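Local coordinates for protein Cyp101j2 (PDB 5KYO) that probably hydroxylates 1,8-cineole as a haem-dependent cytochrome P450 monooxygenase, at residues L292-A297 with I400-I405. Numbering follows the deposited sequence.
Sequences LRRAIA and IPEFRI
R293 and R294 hold the carboxylate of E402 between them in a salt-bridge network on the periphery of the P450 fold, where helix 290-298 meets the link between helix 382-399 and strand 404-405. Each arginine grips E402 side-on, using NE and NH2 for one oxygen apiece. R293 NE donates to E402 OE1 at 3.1 Å, within its own guanidinium plane but from above the carboxylate plane. R293 NH2 reaches E402 OE2 on the syn side, tilted from the guanidinium plane. R294 repeats the pattern, with R294 NE 2.9 Å from E402 OE1 and R294 NH2 bonded to E402 OE2, both oxygens lying in or near its guanidinium plane. Both oxygens therefore have two donors, which arrive from opposite faces of the carboxylate. The planes differ in tilt: the carboxylate stands 64° from the guanidinium of R293 but 38° from that of R294. The two positive groups probably favour the ionised form of E402. A bend in the glutamate side chain (chi2 72°) brings its carboxylate to the arginines.

Strand 404-405 is an edge strand of the small antiparallel sheet with 425-427 and 169-171. R404 pairs with E427 there, through the backbone and a salt bridge. The contact joins helix 290-298 to the loop that leads into this sheet, and its centre lies about 25 Å from the centre of the chain.

R293 is buried. F403 O lies over the centre of its guanidinium face, 3.0 Å from R293 CZ, but this is no hydrogen bond. R293 NH1 bonds instead to L286 O of helix 273-288. Nearer the backbone, R293 CD sits over the F403 ring in a CH-pi contact, 3.8 Å from the ring centroid. One helical turn on from R293, A297 CB packs against P401 CB at 3.9 Å.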
loop_
_atom_site.group_PDB
_atom_site.type_symbol
_atom_site.label_atom_id
_atom_site.label_comp_id
_atom_site.label_asym_id
_atom_site.label_seq_id
_atom_site.Cartn_x
_atom_site.Cartn_y
_atom_site.Cartn_z
ATOM N N LEU A 292 -10.875 20.719 -9.475
ATOM C CA LEU A 292 -9.647 20.007 -9.828
ATOM C C LEU A 292 -9.767 19.214 -11.134
ATOM O O LEU A 292 -8.895 19.277 -12.013
ATOM C CB LEU A 292 -9.258 19.064 -8.683
ATOM C CG LEU A 292 -8.097 18.101 -8.933
ATOM C CD1 LEU A 292 -6.802 18.867 -9.140
ATOM C CD2 LEU A 292 -7.995 17.177 -7.744
ATOM N N ARG A 293 -10.842 18.448 -11.250
ATOM C CA ARG A 293 -11.104 17.657 -12.451
ATOM C C ARG A 293 -11.121 18.508 -13.731
ATOM O O ARG A 293 -10.485 18.167 -14.723
ATOM C CB ARG A 293 -12.428 16.899 -12.293
ATOM C CG ARG A 293 -12.798 15.980 -13.443
ATOM C CD ARG A 293 -14.129 15.278 -13.208
ATOM N NE ARG A 293 -15.298 16.182 -13.288
ATOM C CZ ARG A 293 -16.080 16.502 -12.265
ATOM N NH1 ARG A 293 -15.822 16.059 -11.042
ATOM N NH2 ARG A 293 -17.118 17.309 -12.458
ATOM N N ARG A 294 -11.862 19.615 -13.719
ATOM C CA ARG A 294 -11.931 20.458 -14.905
ATOM C C ARG A 294 -10.583 21.126 -15.236
ATOM O O ARG A 294 -10.253 21.320 -16.411
ATOM C CB ARG A 294 -13.037 21.510 -14.734
ATOM C CG ARG A 294 -14.398 20.927 -14.293
ATOM C CD ARG A 294 -15.501 21.059 -15.313
ATOM N NE ARG A 294 -16.725 20.349 -14.923
ATOM C CZ ARG A 294 -17.701 20.880 -14.188
ATOM N NH1 ARG A 294 -17.611 22.131 -13.756
ATOM N NH2 ARG A 294 -18.767 20.155 -13.889
ATOM N N ALA A 295 -9.783 21.463 -14.226
ATOM C CA ALA A 295 -8.465 22.044 -14.505
ATOM C C ALA A 295 -7.557 21.039 -15.208
ATOM O O ALA A 295 -6.866 21.356 -16.213
ATOM C CB ALA A 295 -7.819 22.542 -13.211
ATOM N N ILE A 296 -7.572 19.806 -14.702
ATOM C CA ILE A 296 -6.698 18.779 -15.270
ATOM C C ILE A 296 -7.148 18.425 -16.681
ATOM O O ILE A 296 -6.317 18.167 -17.557
ATOM C CB ILE A 296 -6.657 17.504 -14.392
ATOM C CG1 ILE A 296 -5.834 17.741 -13.119
ATOM C CG2 ILE A 296 -6.061 16.348 -15.144
ATOM C CD1 ILE A 296 -5.874 16.543 -12.154
ATOM N N ALA A 297 -8.458 18.427 -16.910
ATOM C CA ALA A 297 -8.990 18.100 -18.235
ATOM C C ALA A 297 -8.606 19.167 -19.247
ATOM O O ALA A 297 -8.234 18.847 -20.370
ATOM C CB ALA A 297 -10.488 17.937 -18.182
ATOM N N ILE A 400 -12.175 10.387 -21.094
ATOM C CA ILE A 400 -13.330 10.730 -20.261
ATOM C C ILE A 400 -12.944 11.916 -19.380
ATOM O O ILE A 400 -12.648 11.760 -18.200
ATOM C CB ILE A 400 -13.790 9.516 -19.395
ATOM C CG1 ILE A 400 -13.985 8.272 -20.285
ATOM C CG2 ILE A 400 -15.070 9.834 -18.618
ATOM C CD1 ILE A 400 -14.076 6.945 -19.522
ATOM N N PRO A 401 -12.929 13.125 -19.981
ATOM C CA PRO A 401 -12.481 14.330 -19.288
ATOM C C PRO A 401 -13.415 14.667 -18.139
ATOM O O PRO A 401 -12.937 15.179 -17.122
ATOM C CB PRO A 401 -12.528 15.410 -20.375
ATOM C CG PRO A 401 -13.454 14.865 -21.434
ATOM C CD PRO A 401 -13.237 13.380 -21.398
ATOM N N GLU A 402 -14.702 14.359 -18.304
ATOM C CA GLU A 402 -15.731 14.830 -17.383
ATOM C C GLU A 402 -16.611 13.677 -16.892
ATOM O O GLU A 402 -17.226 12.950 -17.666
ATOM C CB GLU A 402 -16.581 15.925 -18.037
ATOM C CG GLU A 402 -17.852 16.364 -17.215
ATOM C CD GLU A 402 -17.558 17.179 -15.961
ATOM O OE1 GLU A 402 -16.420 17.638 -15.786
ATOM O OE2 GLU A 402 -18.493 17.368 -15.129
ATOM N N PHE A 403 -16.675 13.535 -15.582
ATOM C CA PHE A 403 -17.342 12.411 -14.970
ATOM C C PHE A 403 -17.675 12.783 -13.535
ATOM O O PHE A 403 -17.197 13.796 -13.045
ATOM C CB PHE A 403 -16.445 11.162 -15.012
ATOM C CG PHE A 403 -15.062 11.397 -14.457
ATOM C CD1 PHE A 403 -14.079 11.988 -15.232
ATOM C CD2 PHE A 403 -14.756 11.032 -13.149
ATOM C CE1 PHE A 403 -12.822 12.215 -14.721
ATOM C CE2 PHE A 403 -13.489 11.241 -12.637
ATOM C CZ PHE A 403 -12.524 11.838 -13.414
ATOM N N ARG A 404 -18.452 11.940 -12.870
ATOM C CA ARG A 404 -18.737 12.141 -11.455
ATOM C C ARG A 404 -19.263 10.850 -10.853
ATOM O O ARG A 404 -19.532 9.902 -11.571
ATOM C CB ARG A 404 -19.759 13.262 -11.271
ATOM C CG ARG A 404 -21.146 12.861 -11.744
ATOM C CD ARG A 404 -22.216 13.818 -11.246
ATOM N NE ARG A 404 -23.552 13.228 -11.351
ATOM C CZ ARG A 404 -24.674 13.834 -10.963
ATOM N NH1 ARG A 404 -24.613 15.058 -10.459
ATOM N NH2 ARG A 404 -25.851 13.224 -11.096
ATOM N N ILE A 405 -19.413 10.807 -9.536
ATOM C CA ILE A 405 -20.051 9.655 -8.905
ATOM C C ILE A 405 -21.475 9.545 -9.412
ATOM O O ILE A 405 -22.151 10.561 -9.515
ATOM C CB ILE A 405 -20.078 9.779 -7.360
ATOM C CG1 ILE A 405 -18.672 10.038 -6.808
ATOM C CG2 ILE A 405 -20.693 8.512 -6.752
ATOM C CD1 ILE A 405 -17.711 8.890 -7.021
#